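Local coordinates for acyl-CoA dehydrogenase (Bacillus anthracis, PDB 3OWA), which probably catalyses the FAD-dependent alpha,beta-dehydrogenation of acyl-CoA thioesters to the corresponding enoyl-CoA products, at residues Leu306-Leu311 against Lys581-Ala586; Val371-Val376 against Asp400-Arg405; Leu457-Tyr462 against Thr571-Leu576; Leu511-Ala516 against Gln527-Thr532. One frame throughout, in Å; residues are numbered along the deposited sequence.

The four contacts sample the helical part of the chain from interior to surface. Contact 2 lies deepest, its centre about 12 Å from the centre of the chain, and is held by a salt bridge that continues into the second subunit. Contact 4 is also buried, but pairs two antiparallel helices through threonine, alanine and lysine. Contact 1, partly buried, crosses two helices almost at right angles and bridges its charges with water. Contact 3 is the surface member, a loop packed mainly through leucine and histidine on the start of a helix. Helix 526-554 links contacts 1, 3 and 4: its segment 527-532 in contact 4 touches both I585 of contact 1 and L457 of contact 3.

Contact 1 of 4, residues Leu306-Leu311 against Lys581-Ala586; sequences LIQEKL and KKREIA
Q308 and A586 make the closest approach. The A586 methyl CB lies 3.6 Å from the Q308 methylene CB, and the same methyl is 3.5 Å from the backbone oxygen Q308 O, so the small side chain rests against helix backbone. Their CA atoms are 5.2 Å apart. Beside them the aliphatic stems of E309 and K582 meet at an angle, CG of E309 being 4.1 Å from CD of K582. The axes of segments 306-311 and 581-586 approach to 8.1 Å at 79°, nearly perpendicular. The first lies on helix 305-336, part of the C-terminal helical domain of the acyl-CoA dehydrogenase fold, the second on helix 578-592. The neighbouring I307 lines the FAD pocket.

Polar links across this crossing run through water. The extended side chains of E309 and K582 leave OE1 and NZ 4.5 Å apart, beyond a salt bridge. Two waters span that gap, each accepting from NZ and donating to OE1, one of them weakly. K582 NZ forms a salt bridge with E538, its strongest partner, and a hydrogen bond with N313. A third water donates to R583 O and, weakly, to Q308 OE1. That OE1 also lies 3.9 Å from R583 CG, while Q308 NE2 bonds to A302 O and R583 NE pairs with E491 of the second subunit.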
# COMPACT_ATOMS: atom_id res chain seq x y z
N LEU A 306 -5.28 7.86 -17.40
CA LEU A 306 -4.67 7.22 -16.22
C LEU A 306 -5.48 7.46 -14.95
O LEU A 306 -5.55 6.60 -14.10
CB LEU A 306 -3.25 7.71 -15.95
CG LEU A 306 -2.12 7.18 -16.82
CD1 LEU A 306 -0.76 7.67 -16.24
CD2 LEU A 306 -2.23 5.65 -16.90
N ILE A 307 -6.05 8.66 -14.82
CA ILE A 307 -6.95 8.98 -13.71
C ILE A 307 -8.24 8.15 -13.83
O ILE A 307 -8.73 7.57 -12.84
CB ILE A 307 -7.23 10.51 -13.67
CG1 ILE A 307 -5.93 11.27 -13.31
CG2 ILE A 307 -8.35 10.85 -12.70
CD1 ILE A 307 -5.43 11.02 -11.87
N GLN A 308 -8.77 8.06 -15.05
CA GLN A 308 -9.97 7.26 -15.31
C GLN A 308 -9.71 5.79 -14.96
O GLN A 308 -10.53 5.13 -14.33
CB GLN A 308 -10.37 7.39 -16.78
CG GLN A 308 -10.87 8.77 -17.12
CD GLN A 308 -11.07 8.99 -18.61
OE1 GLN A 308 -10.99 8.05 -19.40
NE2 GLN A 308 -11.32 10.23 -19.00
N GLU A 309 -8.55 5.29 -15.36
CA GLU A 309 -8.19 3.91 -15.07
C GLU A 309 -8.15 3.64 -13.54
O GLU A 309 -8.68 2.62 -13.09
CB GLU A 309 -6.85 3.55 -15.72
CG GLU A 309 -6.53 2.04 -15.71
CD GLU A 309 -5.10 1.70 -16.17
OE1 GLU A 309 -4.91 0.58 -16.71
OE2 GLU A 309 -4.17 2.55 -16.03
N LYS A 310 -7.52 4.53 -12.76
CA LYS A 310 -7.48 4.36 -11.30
C LYS A 310 -8.90 4.30 -10.74
O LYS A 310 -9.22 3.41 -9.97
CB LYS A 310 -6.70 5.48 -10.62
CG LYS A 310 -5.24 5.58 -10.99
CD LYS A 310 -4.66 6.82 -10.32
CE LYS A 310 -3.22 7.11 -10.78
NZ LYS A 310 -2.27 6.02 -10.27
N LEU A 311 -9.76 5.24 -11.15
CA LEU A 311 -11.15 5.23 -10.68
C LEU A 311 -11.91 3.97 -11.01
O LEU A 311 -12.68 3.48 -10.17
CB LEU A 311 -11.95 6.45 -11.19
CG LEU A 311 -11.67 7.82 -10.56
CD1 LEU A 311 -12.45 8.90 -11.25
CD2 LEU A 311 -12.03 7.87 -9.02
N LYS A 581 -13.31 -0.62 -21.58
CA LYS A 581 -14.28 -0.90 -20.54
C LYS A 581 -14.04 -0.07 -19.28
O LYS A 581 -14.98 0.41 -18.65
CB LYS A 581 -14.32 -2.40 -20.23
CG LYS A 581 -14.77 -3.24 -21.44
CD LYS A 581 -14.94 -4.71 -21.11
CE LYS A 581 -15.59 -5.48 -22.28
NZ LYS A 581 -16.96 -4.94 -22.62
N LYS A 582 -12.76 0.11 -18.92
CA LYS A 582 -12.43 0.89 -17.72
C LYS A 582 -12.75 2.35 -17.98
O LYS A 582 -13.19 3.05 -17.09
CB LYS A 582 -10.97 0.68 -17.29
CG LYS A 582 -10.73 -0.68 -16.67
CD LYS A 582 -9.27 -0.91 -16.32
CE LYS A 582 -9.08 -2.33 -15.79
NZ LYS A 582 -7.75 -2.56 -15.16
N ARG A 583 -12.56 2.80 -19.22
CA ARG A 583 -12.90 4.18 -19.57
C ARG A 583 -14.40 4.37 -19.50
O ARG A 583 -14.88 5.42 -19.10
CB ARG A 583 -12.41 4.56 -20.98
CG ARG A 583 -10.88 4.56 -21.08
CD ARG A 583 -10.46 4.94 -22.50
NE ARG A 583 -9.01 5.13 -22.61
CZ ARG A 583 -8.45 5.74 -23.66
NH1 ARG A 583 -9.24 6.24 -24.63
NH2 ARG A 583 -7.13 5.90 -23.74
N GLU A 584 -15.14 3.35 -19.90
CA GLU A 584 -16.59 3.40 -19.80
C GLU A 584 -17.06 3.40 -18.33
O GLU A 584 -17.91 4.19 -17.94
CB GLU A 584 -17.21 2.24 -20.56
CG GLU A 584 -18.68 2.43 -20.85
CD GLU A 584 -19.25 1.42 -21.86
OE1 GLU A 584 -18.47 0.70 -22.54
OE2 GLU A 584 -20.50 1.34 -21.95
N ILE A 585 -16.48 2.51 -17.52
CA ILE A 585 -16.78 2.51 -16.07
C ILE A 585 -16.56 3.92 -15.50
O ILE A 585 -17.42 4.48 -14.82
CB ILE A 585 -15.90 1.49 -15.29
CG1 ILE A 585 -16.35 0.05 -15.60
CG2 ILE A 585 -15.92 1.78 -13.77
CD1 ILE A 585 -15.28 -1.05 -15.36
N ALA A 586 -15.39 4.50 -15.80
CA ALA A 586 -14.98 5.79 -15.23
C ALA A 586 -15.91 6.91 -15.64
O ALA A 586 -16.22 7.79 -14.83
CB ALA A 586 -13.58 6.11 -15.62
O HOH W 1 -13.92 7.77 -19.57
O HOH W 2 -5.08 -1.27 -14.57
O HOH W 3 -6.08 -1.88 -17.51

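Contact 2 of 4, residues Val371-Val376 against Asp400-Arg405; sequences VLDYTV and DSRINR
A polar cluster at the subunit interface, in the C-terminal helical domain, joins D373 on helix 358-383 to R405 in segment 400-405. Their salt bridge places R405 NH1 2.8 Å from D373 OD1. Its geometry is far from a flat, two-pronged pair: the N-H...O angle is 134°, NH1 meets OD1 from above the carboxylate plane, 56° out of it, and the two flat groups stand perpendicular. D373 CG is anti to the backbone N (chi1 180°), which carries the carboxylate off the helix toward the arginine, whose chain bends at chi3 to present NH1. A water donates to the same OD1 at 2.7 Å and lies 2.6 Å from S401 OG, so two partners grip this oxygen and the serine is tied in indirectly.

The helical domain here also contributes to the interface with the second subunit. D377 of the second subunit takes both R405 NH1 and R402 NE, and R405 NH1 sits 3.4 Å above the guanidinium plane of R402, over its centre; the carboxylates probably offset the two charges. I403, next to R402 in sequence, contacts FAD.

Away from the charges, aliphatic carbons pack against S401 and N404. V376 CG2 lies 3.8 Å from S401 CB, and L372 CG is 3.8 Å from S401 OG. The CD2 methyl of L372 meets N404 at a slant, 3.4 Å from ND2.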
# COMPACT_ATOMS: atom_id res chain seq x y z
N VAL A 371 -8.97 -4.36 -0.54
CA VAL A 371 -9.58 -3.45 -1.50
C VAL A 371 -9.57 -2.01 -0.97
O VAL A 371 -9.28 -1.08 -1.71
CB VAL A 371 -11.09 -3.91 -1.77
CG1 VAL A 371 -11.87 -2.79 -2.41
CG2 VAL A 371 -11.10 -5.15 -2.69
N LEU A 372 -9.85 -1.82 0.33
CA LEU A 372 -9.84 -0.47 0.89
C LEU A 372 -8.40 0.05 0.86
O LEU A 372 -8.15 1.21 0.48
CB LEU A 372 -10.34 -0.45 2.33
CG LEU A 372 -10.23 0.91 3.05
CD1 LEU A 372 -10.97 1.98 2.30
CD2 LEU A 372 -10.61 0.82 4.55
N ASP A 373 -7.44 -0.81 1.21
CA ASP A 373 -6.02 -0.40 1.17
C ASP A 373 -5.67 0.19 -0.23
O ASP A 373 -4.99 1.23 -0.36
CB ASP A 373 -5.17 -1.64 1.48
CG ASP A 373 -3.68 -1.38 1.46
OD1 ASP A 373 -3.09 -1.13 2.53
OD2 ASP A 373 -3.07 -1.41 0.37
N TYR A 374 -6.08 -0.50 -1.28
CA TYR A 374 -5.81 -0.08 -2.65
C TYR A 374 -6.56 1.22 -2.95
O TYR A 374 -6.00 2.12 -3.57
CB TYR A 374 -6.24 -1.20 -3.63
CG TYR A 374 -6.17 -0.76 -5.08
CD1 TYR A 374 -4.96 -0.83 -5.78
CD2 TYR A 374 -7.30 -0.23 -5.73
CE1 TYR A 374 -4.86 -0.39 -7.10
CE2 TYR A 374 -7.20 0.23 -7.06
CZ TYR A 374 -5.98 0.11 -7.74
OH TYR A 374 -5.86 0.57 -9.04
N THR A 375 -7.84 1.31 -2.58
CA THR A 375 -8.63 2.49 -2.92
C THR A 375 -8.14 3.76 -2.21
O THR A 375 -8.12 4.83 -2.83
CB THR A 375 -10.17 2.30 -2.69
OG1 THR A 375 -10.40 2.16 -1.28
CG2 THR A 375 -10.69 1.05 -3.42
N VAL A 376 -7.69 3.68 -0.95
CA VAL A 376 -7.22 4.92 -0.32
C VAL A 376 -5.85 5.27 -0.88
O VAL A 376 -5.49 6.42 -0.98
CB VAL A 376 -7.16 4.88 1.28
CG1 VAL A 376 -8.51 4.69 1.81
CG2 VAL A 376 -6.27 3.72 1.79
N ASP A 400 -6.06 5.69 8.51
CA ASP A 400 -6.98 4.85 9.29
C ASP A 400 -6.99 3.44 8.72
O ASP A 400 -7.25 2.48 9.45
CB ASP A 400 -8.43 5.41 9.20
CG ASP A 400 -8.62 6.77 9.91
OD1 ASP A 400 -7.76 7.27 10.71
OD2 ASP A 400 -9.72 7.37 9.67
N SER A 401 -6.82 3.29 7.40
CA SER A 401 -7.05 2.03 6.72
C SER A 401 -6.03 0.98 7.19
O SER A 401 -6.35 -0.21 7.30
CB SER A 401 -6.86 2.23 5.19
OG SER A 401 -6.76 0.99 4.48
N ARG A 402 -4.83 1.44 7.51
CA ARG A 402 -3.68 0.48 7.59
C ARG A 402 -3.91 -0.62 8.67
O ARG A 402 -3.44 -1.82 8.52
CB ARG A 402 -2.38 1.28 7.78
CG ARG A 402 -1.08 0.40 7.81
CD ARG A 402 -1.04 -0.37 6.44
NE ARG A 402 -0.01 -1.40 6.32
CZ ARG A 402 -0.10 -2.65 6.81
NH1 ARG A 402 -1.17 -3.07 7.46
NH2 ARG A 402 0.90 -3.49 6.61
N ILE A 403 -4.63 -0.27 9.71
CA ILE A 403 -4.83 -1.17 10.86
C ILE A 403 -5.82 -2.27 10.49
O ILE A 403 -5.82 -3.35 11.10
CB ILE A 403 -5.21 -0.40 12.19
CG1 ILE A 403 -5.25 -1.29 13.45
CG2 ILE A 403 -6.59 0.26 12.04
CD1 ILE A 403 -3.95 -1.95 13.78
N ASN A 404 -6.64 -2.06 9.46
CA ASN A 404 -7.67 -3.05 9.20
C ASN A 404 -7.05 -4.37 8.76
O ASN A 404 -7.70 -5.41 8.89
CB ASN A 404 -8.66 -2.62 8.14
CG ASN A 404 -9.40 -1.36 8.52
OD1 ASN A 404 -9.68 -1.16 9.69
ND2 ASN A 404 -9.65 -0.48 7.55
N ARG A 405 -5.82 -4.34 8.23
CA ARG A 405 -5.19 -5.60 7.77
C ARG A 405 -4.57 -6.35 8.93
O ARG A 405 -3.97 -7.45 8.76
CB ARG A 405 -4.19 -5.33 6.64
CG ARG A 405 -4.85 -4.73 5.39
CD ARG A 405 -3.89 -3.99 4.46
NE ARG A 405 -2.69 -4.83 4.28
CZ ARG A 405 -1.52 -4.37 3.90
NH1 ARG A 405 -1.36 -3.06 3.65
NH2 ARG A 405 -0.48 -5.22 3.82
O HOH W 4 -4.24 0.52 4.35

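Contact 3 of 4, residues Leu457-Tyr462 against Thr571-Leu576; sequences LALQKY and TRHTPL
L459 carries most of the contact, its two methyls dividing between different parts of the 571-576 loop. With CG anti to the backbone N (chi1 172°), the side chain leaves helix 458-482 toward the loop. CD1 reaches CD2 of H573 at 4.0 Å, approaching the ring obliquely, with the two side chains crossing at about a right angle. CD2 lies 3.9 Å from T574 O and meets L576 CD2 at 4.0 Å, leucine to leucine, tip to tip. The imidazole is held on its own side: H573 ND1 donates to T571 O at 3.1 Å with a nearly straight N-H...O angle of 167°, and that oxygen lies in the ring plane, which helps set the rotation of the ring.

Next in sequence, Q460 bends at chi2 and brings NE2 to 3.9 Å from L576 CD1. L576 N is itself bonded to Q537 OE1, anchoring this end of the loop to helix 526-554. One turn beyond L459, the edge of the Y462 ring faces R572 O, 3.9 Å from OH; a water is modelled between them, but its distances are doubtfully short. The arrangement is that of an interhelical connection, running from helix 557-571 to helix 578-592, laid against the first turns of another helix at the surface of a helical bundle.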
# COMPACT_ATOMS: atom_id res chain seq x y z
N LEU A 457 -22.79 -12.43 -19.65
CA LEU A 457 -22.00 -13.03 -18.55
C LEU A 457 -21.53 -14.48 -18.81
O LEU A 457 -20.97 -15.12 -17.92
CB LEU A 457 -22.76 -12.96 -17.21
CG LEU A 457 -22.79 -11.66 -16.40
CD1 LEU A 457 -22.99 -10.41 -17.26
CD2 LEU A 457 -23.83 -11.72 -15.28
N ALA A 458 -21.75 -14.97 -20.03
CA ALA A 458 -21.35 -16.33 -20.40
C ALA A 458 -19.88 -16.62 -20.05
O ALA A 458 -19.57 -17.63 -19.42
CB ALA A 458 -21.60 -16.59 -21.90
N LEU A 459 -19.00 -15.73 -20.47
CA LEU A 459 -17.57 -15.90 -20.22
C LEU A 459 -17.25 -15.88 -18.71
O LEU A 459 -16.47 -16.70 -18.22
CB LEU A 459 -16.76 -14.86 -20.99
CG LEU A 459 -15.26 -14.83 -20.64
CD1 LEU A 459 -14.58 -16.15 -21.00
CD2 LEU A 459 -14.56 -13.64 -21.29
N GLN A 460 -17.88 -14.98 -17.97
CA GLN A 460 -17.56 -14.83 -16.54
C GLN A 460 -18.06 -16.02 -15.73
O GLN A 460 -17.37 -16.48 -14.83
CB GLN A 460 -18.08 -13.48 -16.00
CG GLN A 460 -17.35 -12.27 -16.61
CD GLN A 460 -17.69 -12.02 -18.09
OE1 GLN A 460 -18.84 -12.15 -18.49
NE2 GLN A 460 -16.69 -11.66 -18.88
N LYS A 461 -19.23 -16.56 -16.10
CA LYS A 461 -19.74 -17.79 -15.50
C LYS A 461 -18.80 -18.96 -15.78
O LYS A 461 -18.60 -19.84 -14.94
CB LYS A 461 -21.14 -18.11 -16.02
CG LYS A 461 -22.24 -17.20 -15.51
CD LYS A 461 -23.60 -17.75 -15.94
CE LYS A 461 -24.58 -16.62 -16.28
NZ LYS A 461 -25.60 -17.01 -17.33
N TYR A 462 -18.22 -18.96 -16.97
CA TYR A 462 -17.27 -19.98 -17.36
C TYR A 462 -15.99 -19.90 -16.50
O TYR A 462 -15.50 -20.91 -15.99
CB TYR A 462 -16.99 -19.87 -18.87
CG TYR A 462 -15.95 -20.83 -19.37
CD1 TYR A 462 -16.28 -22.15 -19.72
CD2 TYR A 462 -14.61 -20.44 -19.46
CE1 TYR A 462 -15.29 -23.04 -20.16
CE2 TYR A 462 -13.63 -21.31 -19.88
CZ TYR A 462 -13.97 -22.60 -20.23
OH TYR A 462 -12.97 -23.43 -20.66
N THR A 571 -7.72 -22.93 -18.06
CA THR A 571 -7.49 -21.51 -18.01
C THR A 571 -7.62 -20.79 -19.36
O THR A 571 -7.72 -19.56 -19.42
CB THR A 571 -6.15 -21.27 -17.30
OG1 THR A 571 -6.29 -20.18 -16.40
CG2 THR A 571 -5.02 -21.10 -18.27
N ARG A 572 -7.65 -21.58 -20.43
CA ARG A 572 -7.80 -21.08 -21.79
C ARG A 572 -9.14 -20.37 -22.03
O ARG A 572 -10.21 -20.91 -21.71
CB ARG A 572 -7.68 -22.24 -22.78
CG ARG A 572 -6.27 -22.83 -22.90
CD ARG A 572 -5.99 -23.40 -24.29
NE ARG A 572 -7.16 -24.07 -24.86
CZ ARG A 572 -7.95 -23.55 -25.80
NH1 ARG A 572 -7.71 -22.35 -26.30
NH2 ARG A 572 -8.99 -24.24 -26.25
N HIS A 573 -9.09 -19.17 -22.60
CA HIS A 573 -10.28 -18.44 -23.01
C HIS A 573 -9.90 -17.26 -23.87
O HIS A 573 -8.72 -16.96 -23.99
CB HIS A 573 -11.09 -17.93 -21.80
CG HIS A 573 -10.41 -16.83 -21.04
ND1 HIS A 573 -9.35 -17.05 -20.19
CD2 HIS A 573 -10.68 -15.50 -20.98
CE1 HIS A 573 -8.98 -15.91 -19.64
NE2 HIS A 573 -9.78 -14.95 -20.09
N THR A 574 -10.88 -16.59 -24.46
CA THR A 574 -10.58 -15.40 -25.25
C THR A 574 -10.60 -14.19 -24.35
O THR A 574 -11.66 -13.75 -23.94
CB THR A 574 -11.58 -15.17 -26.40
OG1 THR A 574 -11.50 -16.27 -27.31
CG2 THR A 574 -11.24 -13.87 -27.14
N PRO A 575 -9.42 -13.63 -24.06
CA PRO A 575 -9.35 -12.50 -23.15
C PRO A 575 -10.07 -11.28 -23.73
O PRO A 575 -10.20 -11.16 -24.94
CB PRO A 575 -7.84 -12.26 -23.03
CG PRO A 575 -7.29 -12.73 -24.32
CD PRO A 575 -8.12 -13.94 -24.66
N LEU A 576 -10.57 -10.41 -22.85
CA LEU A 576 -11.22 -9.16 -23.22
C LEU A 576 -10.23 -8.03 -23.26
O LEU A 576 -9.17 -8.11 -22.64
CB LEU A 576 -12.28 -8.80 -22.20
CG LEU A 576 -13.35 -9.83 -21.87
CD1 LEU A 576 -14.11 -9.36 -20.63
CD2 LEU A 576 -14.29 -10.06 -23.07
O HOH W 5 -10.60 -22.99 -20.31

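Contact 4 of 4, residues Leu511-Ala516 against Gln527-Thr532; sequences LRTEKA and QKVLYT
K528 packs along T513 and A516. Its CB faces both branches of T513, 3.6 Å from OG1 and 3.7 Å from CG2. CG stands anti to the carbonyl carbon (chi1 -65°), and from there the chain runs out extended beside the facing helix. CD comes to 3.9 Å from A516 CB, and the terminal NZ passes the same methyl at 3.4 Å. The ammonium then finds N525 OD1, in the turn joining the two helices.

These are the arms of an antiparallel helical hairpin: helices 490-520 and 526-554 are separated by only a short turn, and the segment axes approach to 9.4 Å at 156°. The hairpin lies in the second of the two C-terminal-type helical regions of this long acyl-CoA dehydrogenase chain. On the side away from the lysine tip, V529 CG2 meets T513 CG2 at 3.8 Å.

Two threonine hydroxyls meet across the contact, T513 OG1 lying 2.7 Å from T532 OG1. T513 OG1 is hydrogen-bonded to A509 O in its own helix and to Y319 OH of helix 305-336. T532 OG1 donates to K528 O at 2.7 Å, one turn back, while T532 N reaches that oxygen from the opposite face of the carbonyl plane, so two bonds hold it.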
# COMPACT_ATOMS: atom_id res chain seq x y z
N LEU A 511 -23.03 -13.39 -9.86
CA LEU A 511 -24.38 -13.75 -9.46
C LEU A 511 -25.21 -12.53 -9.19
O LEU A 511 -26.38 -12.49 -9.56
CB LEU A 511 -24.38 -14.70 -8.26
CG LEU A 511 -23.85 -16.11 -8.56
CD1 LEU A 511 -23.79 -16.96 -7.29
CD2 LEU A 511 -24.69 -16.79 -9.63
N ARG A 512 -24.60 -11.51 -8.58
CA ARG A 512 -25.31 -10.25 -8.33
C ARG A 512 -25.70 -9.57 -9.63
O ARG A 512 -26.83 -9.05 -9.77
CB ARG A 512 -24.49 -9.30 -7.44
CG ARG A 512 -25.14 -7.94 -7.28
CD ARG A 512 -24.29 -7.03 -6.44
NE ARG A 512 -24.93 -5.74 -6.31
CZ ARG A 512 -24.37 -4.68 -5.75
NH1 ARG A 512 -23.13 -4.77 -5.25
NH2 ARG A 512 -25.05 -3.54 -5.68
N THR A 513 -24.78 -9.56 -10.59
CA THR A 513 -25.05 -8.95 -11.88
C THR A 513 -26.13 -9.78 -12.65
O THR A 513 -27.06 -9.23 -13.23
CB THR A 513 -23.74 -8.77 -12.70
OG1 THR A 513 -22.77 -8.04 -11.91
CG2 THR A 513 -24.02 -8.06 -14.03
N GLU A 514 -25.98 -11.10 -12.61
CA GLU A 514 -26.94 -12.01 -13.23
C GLU A 514 -28.33 -11.80 -12.65
O GLU A 514 -29.32 -11.67 -13.40
CB GLU A 514 -26.48 -13.45 -12.98
CG GLU A 514 -27.22 -14.49 -13.82
CD GLU A 514 -26.85 -15.93 -13.44
OE1 GLU A 514 -25.66 -16.17 -13.08
OE2 GLU A 514 -27.75 -16.80 -13.49
N LYS A 515 -28.42 -11.72 -11.32
CA LYS A 515 -29.69 -11.44 -10.67
C LYS A 515 -30.30 -10.09 -11.10
O LYS A 515 -31.51 -10.01 -11.36
CB LYS A 515 -29.57 -11.55 -9.14
CG LYS A 515 -30.74 -10.88 -8.42
CD LYS A 515 -31.42 -11.77 -7.41
CE LYS A 515 -30.50 -12.28 -6.35
NZ LYS A 515 -31.33 -12.63 -5.16
N ALA A 516 -29.47 -9.06 -11.19
CA ALA A 516 -29.91 -7.74 -11.61
C ALA A 516 -30.50 -7.77 -13.02
O ALA A 516 -31.55 -7.18 -13.27
CB ALA A 516 -28.78 -6.76 -11.55
N GLN A 527 -23.35 -0.91 -16.01
CA GLN A 527 -22.23 -0.67 -15.07
C GLN A 527 -21.86 -1.96 -14.31
O GLN A 527 -20.70 -2.30 -14.21
CB GLN A 527 -22.58 0.48 -14.13
CG GLN A 527 -21.44 1.04 -13.29
CD GLN A 527 -20.47 1.94 -14.07
OE1 GLN A 527 -20.49 1.98 -15.31
NE2 GLN A 527 -19.61 2.66 -13.33
N LYS A 528 -22.84 -2.70 -13.80
CA LYS A 528 -22.51 -3.97 -13.16
C LYS A 528 -21.82 -4.95 -14.09
O LYS A 528 -20.91 -5.66 -13.68
CB LYS A 528 -23.75 -4.63 -12.57
CG LYS A 528 -24.37 -3.86 -11.44
CD LYS A 528 -25.63 -4.55 -10.98
CE LYS A 528 -26.38 -3.60 -10.11
NZ LYS A 528 -27.80 -3.91 -10.08
N VAL A 529 -22.29 -5.03 -15.35
CA VAL A 529 -21.71 -5.97 -16.31
C VAL A 529 -20.24 -5.63 -16.52
O VAL A 529 -19.39 -6.52 -16.51
CB VAL A 529 -22.47 -5.98 -17.66
CG1 VAL A 529 -21.63 -6.63 -18.78
CG2 VAL A 529 -23.80 -6.68 -17.52
N LEU A 530 -19.97 -4.34 -16.70
CA LEU A 530 -18.62 -3.82 -16.87
C LEU A 530 -17.69 -4.11 -15.69
O LEU A 530 -16.60 -4.63 -15.90
CB LEU A 530 -18.69 -2.31 -17.17
CG LEU A 530 -19.19 -1.93 -18.59
CD1 LEU A 530 -19.33 -0.43 -18.69
CD2 LEU A 530 -18.31 -2.49 -19.71
N TYR A 531 -18.15 -3.83 -14.47
CA TYR A 531 -17.36 -4.13 -13.26
C TYR A 531 -17.02 -5.60 -13.27
O TYR A 531 -15.90 -5.98 -13.01
CB TYR A 531 -18.15 -3.86 -11.97
CG TYR A 531 -18.45 -2.42 -11.60
CD1 TYR A 531 -17.55 -1.40 -11.89
CD2 TYR A 531 -19.63 -2.10 -10.93
CE1 TYR A 531 -17.81 -0.09 -11.52
CE2 TYR A 531 -19.91 -0.77 -10.55
CZ TYR A 531 -19.00 0.22 -10.88
OH TYR A 531 -19.24 1.53 -10.55
N THR A 532 -18.04 -6.42 -13.58
CA THR A 532 -17.92 -7.88 -13.56
C THR A 532 -16.92 -8.43 -14.57
O THR A 532 -16.09 -9.27 -14.20
CB THR A 532 -19.32 -8.53 -13.72
OG1 THR A 532 -20.14 -8.08 -12.64
CG2 THR A 532 -19.23 -10.05 -13.64